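Local coordinates for cobalamin biosynthesis protein CobN (Mycobacterium tuberculosis, PDB 7C6O) that serves as the large catalytic subunit of cobaltochelatase, the ATP-dependent enzyme that probably inserts cobalt into a corrin precursor during cobalamin synthesis, at residues A[187-192]-A[355-360]; A[223-228]-A[235-240]. One frame throughout, in Å; residues are numbered along the deposited sequence.

Both contacts reach the same mixed sheet, in which strands 190-196 and 221-227 are parallel neighbours; their centres lie about 18 Å apart. Contact 1 brings the start of strand 190-196 against helix 343-361, closing a loop of more than 160 residues. Contact 2 falls within that loop and joins strand 221-227 to helix 235-241 across a short connection. The two meet directly where Leu223 N approaches Ile191 O at 2.8 Å, a probable hydrogen bond. Thr190 points away from helix 343-361 and packs on Leu223, so the two helices cover opposite faces of the sheet, giving an alpha/beta/alpha layering.

Contact 1: residues A[187-192]-A[355-360]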
loop_
_atom_site.group_PDB
_atom_site.type_symbol
_atom_site.label_atom_id
_atom_site.label_comp_id
_atom_site.label_asym_id
_atom_site.label_seq_id
_atom_site.Cartn_x
_atom_site.Cartn_y
_atom_site.Cartn_z
ATOM N N THR A 187 -16.303 14.489 31.361
ATOM C CA THR A 187 -16.792 15.630 30.595
ATOM C C THR A 187 -16.178 15.727 29.203
ATOM O O THR A 187 -16.428 16.709 28.496
ATOM C CB THR A 187 -16.539 16.930 31.364
ATOM O OG1 THR A 187 -15.150 17.023 31.702
ATOM C CG2 THR A 187 -17.372 16.967 32.639
ATOM N N GLY A 188 -15.391 14.740 28.785
ATOM C CA GLY A 188 -14.773 14.773 27.482
ATOM C C GLY A 188 -15.721 14.354 26.376
ATOM O O GLY A 188 -16.943 14.306 26.554
ATOM N N PRO A 189 -15.169 14.039 25.207
ATOM C CA PRO A 189 -16.017 13.650 24.078
ATOM C C PRO A 189 -16.643 12.280 24.289
ATOM O O PRO A 189 -16.114 11.428 25.008
ATOM C CB PRO A 189 -15.045 13.638 22.893
ATOM C CG PRO A 189 -13.720 13.348 23.513
ATOM C CD PRO A 189 -13.738 14.025 24.859
ATOM N N THR A 190 -17.788 12.079 23.648
ATOM C CA THR A 190 -18.511 10.816 23.718
ATOM C C THR A 190 -17.968 9.872 22.650
ATOM O O THR A 190 -18.017 10.186 21.455
ATOM C CB THR A 190 -20.009 11.041 23.532
ATOM O OG1 THR A 190 -20.506 11.832 24.617
ATOM C CG2 THR A 190 -20.749 9.714 23.499
ATOM N N ILE A 191 -17.454 8.724 23.080
ATOM C CA ILE A 191 -16.830 7.749 22.194
ATOM C C ILE A 191 -17.726 6.519 22.153
ATOM O O ILE A 191 -17.836 5.787 23.144
ATOM C CB ILE A 191 -15.412 7.384 22.653
ATOM C CG1 ILE A 191 -14.567 8.646 22.844
ATOM C CG2 ILE A 191 -14.758 6.432 21.660
ATOM C CD1 ILE A 191 -14.451 9.510 21.605
ATOM N N ALA A 192 -18.368 6.286 21.013
ATOM C CA ALA A 192 -19.164 5.079 20.855
ATOM C C ALA A 192 -18.254 3.875 20.640
ATOM O O ALA A 192 -17.204 3.980 20.002
ATOM C CB ALA A 192 -20.130 5.227 19.680
ATOM N N ARG A 355 -8.412 11.729 21.034
ATOM C CA ARG A 355 -7.652 12.783 20.365
ATOM C C ARG A 355 -8.308 13.192 19.051
ATOM O O ARG A 355 -8.328 14.379 18.703
ATOM C CB ARG A 355 -6.213 12.327 20.117
ATOM C CG ARG A 355 -5.403 12.009 21.367
ATOM C CD ARG A 355 -4.655 13.209 21.912
ATOM N NE ARG A 355 -3.656 12.804 22.899
ATOM C CZ ARG A 355 -2.341 12.851 22.701
ATOM N NH1 ARG A 355 -1.855 13.302 21.554
ATOM N NH2 ARG A 355 -1.511 12.457 23.659
ATOM N N HIS A 356 -8.842 12.225 18.300
ATOM C CA HIS A 356 -9.526 12.565 17.055
ATOM C C HIS A 356 -10.835 13.294 17.331
ATOM O O HIS A 356 -11.179 14.251 16.628
ATOM C CB HIS A 356 -9.775 11.308 16.220
ATOM C CG HIS A 356 -8.571 10.830 15.470
ATOM N ND1 HIS A 356 -7.601 10.037 16.045
ATOM C CD2 HIS A 356 -8.178 11.036 14.190
ATOM C CE1 HIS A 356 -6.665 9.771 15.151
ATOM N NE2 HIS A 356 -6.991 10.366 14.017
ATOM N N ALA A 357 -11.577 12.859 18.352
ATOM C CA ALA A 357 -12.806 13.555 18.713
ATOM C C ALA A 357 -12.517 14.948 19.253
ATOM O O ALA A 357 -13.291 15.882 19.009
ATOM C CB ALA A 357 -13.590 12.735 19.739
ATOM N N ARG A 358 -11.402 15.106 19.973
ATOM C CA ARG A 358 -11.040 16.405 20.532
ATOM C C ARG A 358 -10.845 17.454 19.445
ATOM O O ARG A 358 -11.049 18.648 19.693
ATOM C CB ARG A 358 -9.767 16.264 21.371
ATOM C CG ARG A 358 -9.207 17.568 21.928
ATOM C CD ARG A 358 -9.817 17.915 23.277
ATOM N NE ARG A 358 -9.237 19.135 23.834
ATOM C CZ ARG A 358 -9.918 20.255 24.059
ATOM N NH1 ARG A 358 -11.215 20.313 23.789
ATOM N NH2 ARG A 358 -9.302 21.314 24.567
ATOM N N LEU A 359 -10.462 17.030 18.236
ATOM C CA LEU A 359 -10.182 17.983 17.164
ATOM C C LEU A 359 -11.396 18.846 16.848
ATOM O O LEU A 359 -11.257 20.029 16.517
ATOM C CB LEU A 359 -9.719 17.242 15.910
ATOM C CG LEU A 359 -8.364 16.537 15.988
ATOM C CD1 LEU A 359 -8.117 15.714 14.732
ATOM C CD2 LEU A 359 -7.248 17.554 16.201
ATOM N N ARG A 360 -12.596 18.274 16.944
ATOM C CA ARG A 360 -13.800 19.049 16.662
ATOM C C ARG A 360 -14.024 20.132 17.708
ATOM O O ARG A 360 -14.658 21.153 17.418
ATOM C CB ARG A 360 -15.013 18.125 16.586
ATOM C CG ARG A 360 -16.276 18.781 16.041
ATOM C CD ARG A 360 -16.222 18.911 14.528
ATOM N NE ARG A 360 -16.025 17.607 13.898
ATOM C CZ ARG A 360 -17.008 16.757 13.617
ATOM N NH1 ARG A 360 -18.266 17.073 13.901
ATOM N NH2 ARG A 360 -16.735 15.590 13.050
#
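Pro189 and Ile191 both converge on one methyl, Ala357 CB, and apolar contact carries the junction. Ala357 CB points from helix 355-360 toward the incoming chain and meets the ring of Pro189, with Pro189 CB at 3.6 Å from Ala357 CB. The next ring carbon, Pro189 CG, lies 3.8 Å from the same methyl, so the CB-CG side of the pyrrolidine rests on the helix. From another direction comes the far end of Ile191, whose CD1 is 3.8 Å from Ala357 CB; the lines from the methyl to Pro189 CB and to Ile191 CD1 open at about 72°. The Ile191 CA-CB bond does not aim at the helix. CG1 stands anti to the carbonyl carbon (chi1 -53°) and a second turn (chi2 -58°) swings CD1 back to the alanine, while the CG2 branch stays clear of it.

No hydrogen bond crosses between the segments. The small alanine lets the backbones come close: Pro189 CA and Ala357 CA are 6.3 Å apart. Polar bonding instead runs along each side. In the helix, Arg360 N donates to Ala357 O at 3.2 Å. On the strand side, the backbone of Pro189 and Ile191 bonds to Arg221, and Thr190 N is held by the carboxylate of Asp245.

The surroundings continue the apolar seam. Val354 of the same helix touches both Pro189 and Ile191, Ala353 adds to the cover of Ile191, and Ala357 also reaches Ala246 of the neighbouring strand. Helix 343-361, which follows the last strand of the sheet in sequence, thus packs over the beginnings of strands 190-196 and 246-249. Such a helix-on-sheet layer, with parallel strands ordered 221-227, 190-196, 246-249, 283-289, 321-331, is that of a flavodoxin-like alpha/beta domain (order 2-1-3-4-5).

Contact 2: residues A[223-228]-A[235-240]; sequences LPLYCA and PRLLER
Leu225 and Leu237 meet through their CD1 methyls, 4.0 Å from Leu225 CD1 to Leu237 CD1, the two side chains lying alongside one another and pointing opposite ways. The other branch of Leu237 turns to the end of the strand, where its CD2 lies 3.7 Å from Cys227 CB. It is thus the methylene of the cysteine that does the touching here. Leu237 therefore straddles two strand residues, one methyl for each.

One helical turn later, Arg240 deals with the start of the strand. Leu223 CD1 sits over one face of the guanidinium, 3.6 Å from Arg240 NH1 and 3.8 Å from Arg240 CZ. This is apolar cover of a flat charged group. The arginine chain reaches it by bending at chi2 (68°), and its CG passes Leu225 CD1 at 4.3 Å on the way.

Behind these side chains, the strand turns Leu223, Leu225 and Cys227 to the helix, while Tyr226 points to the other side of the sheet and stacks on His200. The backbone bonds of Leu223 and Leu225 to strand 190-196 fix this row. Trp176, on the outermost strand of that edge, touches both Leu237 and Arg240, and Leu194 of the adjacent strand flanks Leu225 and Cys227.

Strand and helix axes lie 10.9 Å apart and run nearly antiparallel, at 164°. The chain then enters strand 246-249, parallel to 221-227 and on the far side of 190-196, which makes this the first half of a classic beta-alpha-beta crossover.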
loop_
_atom_site.group_PDB
_atom_site.type_symbol
_atom_site.label_atom_id
_atom_site.label_comp_id
_atom_site.label_asym_id
_atom_site.label_seq_id
_atom_site.Cartn_x
_atom_site.Cartn_y
_atom_site.Cartn_z
ATOM N N LEU A 223 -19.774 5.082 25.066
ATOM C CA LEU A 223 -21.135 4.729 24.665
ATOM C C LEU A 223 -21.079 3.366 23.985
ATOM O O LEU A 223 -21.033 3.274 22.750
ATOM C CB LEU A 223 -21.736 5.798 23.747
ATOM C CG LEU A 223 -23.130 5.551 23.160
ATOM C CD1 LEU A 223 -24.159 5.316 24.254
ATOM C CD2 LEU A 223 -23.545 6.711 22.269
ATOM N N PRO A 224 -21.057 2.283 24.764
ATOM C CA PRO A 224 -20.983 0.941 24.168
ATOM C C PRO A 224 -22.331 0.519 23.598
ATOM O O PRO A 224 -23.347 0.522 24.298
ATOM C CB PRO A 224 -20.571 0.051 25.345
ATOM C CG PRO A 224 -21.077 0.775 26.549
ATOM C CD PRO A 224 -20.974 2.243 26.235
ATOM N N LEU A 225 -22.332 0.151 22.319
ATOM C CA LEU A 225 -23.544 -0.242 21.613
ATOM C C LEU A 225 -23.297 -1.553 20.884
ATOM O O LEU A 225 -22.290 -1.691 20.180
ATOM C CB LEU A 225 -23.978 0.841 20.616
ATOM C CG LEU A 225 -24.318 2.216 21.194
ATOM C CD1 LEU A 225 -24.467 3.247 20.083
ATOM C CD2 LEU A 225 -25.588 2.136 22.024
ATOM N N TYR A 226 -24.204 -2.511 21.050
ATOM C CA TYR A 226 -24.147 -3.753 20.295
ATOM C C TYR A 226 -25.154 -3.711 19.153
ATOM O O TYR A 226 -26.173 -3.021 19.224
ATOM C CB TYR A 226 -24.410 -4.969 21.189
ATOM C CG TYR A 226 -25.790 -5.022 21.807
ATOM C CD1 TYR A 226 -26.030 -4.480 23.063
ATOM C CD2 TYR A 226 -26.851 -5.625 21.140
ATOM C CE1 TYR A 226 -27.289 -4.532 23.635
ATOM C CE2 TYR A 226 -28.116 -5.677 21.703
ATOM C CZ TYR A 226 -28.327 -5.130 22.950
ATOM O OH TYR A 226 -29.580 -5.181 23.517
ATOM N N CYS A 227 -24.854 -4.454 18.091
ATOM C CA CYS A 227 -25.731 -4.509 16.931
ATOM C C CYS A 227 -25.356 -5.718 16.091
ATOM O O CYS A 227 -24.265 -6.278 16.225
ATOM C CB CYS A 227 -25.642 -3.230 16.091
ATOM S SG CYS A 227 -24.068 -3.019 15.236
ATOM N N ALA A 228 -26.281 -6.114 15.216
ATOM C CA ALA A 228 -26.005 -7.236 14.328
ATOM C C ALA A 228 -25.112 -6.830 13.162
ATOM O O ALA A 228 -24.278 -7.628 12.720
ATOM C CB ALA A 228 -27.313 -7.834 13.807
ATOM N N PRO A 235 -32.515 2.474 12.003
ATOM C CA PRO A 235 -32.605 3.943 12.084
ATOM C C PRO A 235 -32.401 4.486 13.488
ATOM O O PRO A 235 -31.677 5.475 13.662
ATOM C CB PRO A 235 -34.018 4.232 11.560
ATOM C CG PRO A 235 -34.324 3.082 10.666
ATOM C CD PRO A 235 -33.677 1.889 11.312
ATOM N N ARG A 236 -33.015 3.867 14.500
ATOM C CA ARG A 236 -32.844 4.354 15.864
ATOM C C ARG A 236 -31.408 4.183 16.346
ATOM O O ARG A 236 -30.940 4.965 17.182
ATOM C CB ARG A 236 -33.817 3.643 16.805
ATOM C CG ARG A 236 -35.277 4.000 16.567
ATOM N N LEU A 237 -30.696 3.175 15.835
ATOM C CA LEU A 237 -29.277 3.043 16.152
ATOM C C LEU A 237 -28.478 4.200 15.567
ATOM O O LEU A 237 -27.619 4.777 16.246
ATOM C CB LEU A 237 -28.743 1.707 15.637
ATOM C CG LEU A 237 -27.227 1.515 15.722
ATOM C CD1 LEU A 237 -26.749 1.621 17.162
ATOM C CD2 LEU A 237 -26.815 0.181 15.117
ATOM N N LEU A 238 -28.751 4.557 14.311
ATOM C CA LEU A 238 -28.074 5.700 13.709
ATOM C C LEU A 238 -28.400 6.986 14.458
ATOM O O LEU A 238 -27.537 7.856 14.615
ATOM C CB LEU A 238 -28.456 5.814 12.233
ATOM C CG LEU A 238 -27.982 4.659 11.350
ATOM C CD1 LEU A 238 -28.571 4.766 9.955
ATOM C CD2 LEU A 238 -26.461 4.629 11.288
ATOM N N GLU A 239 -29.642 7.120 14.934
ATOM C CA GLU A 239 -30.001 8.272 15.755
ATOM C C GLU A 239 -29.162 8.319 17.025
ATOM O O GLU A 239 -28.645 9.376 17.403
ATOM C CB GLU A 239 -31.489 8.231 16.108
ATOM C CG GLU A 239 -32.437 8.338 14.929
ATOM C CD GLU A 239 -33.889 8.378 15.366
ATOM O OE1 GLU A 239 -34.149 8.764 16.526
ATOM O OE2 GLU A 239 -34.770 8.015 14.557
ATOM N N ARG A 240 -29.020 7.174 17.698
ATOM C CA ARG A 240 -28.240 7.125 18.928
ATOM C C ARG A 240 -26.790 7.513 18.671
ATOM O O ARG A 240 -26.171 8.207 19.487
ATOM C CB ARG A 240 -28.326 5.728 19.543
ATOM C CG ARG A 240 -27.858 5.646 20.984
ATOM C CD ARG A 240 -28.802 6.392 21.913
ATOM N NE ARG A 240 -28.669 5.945 23.297
ATOM C CZ ARG A 240 -27.815 6.462 24.174
ATOM N NH1 ARG A 240 -27.009 7.452 23.815
ATOM N NH2 ARG A 240 -27.766 5.988 25.412
#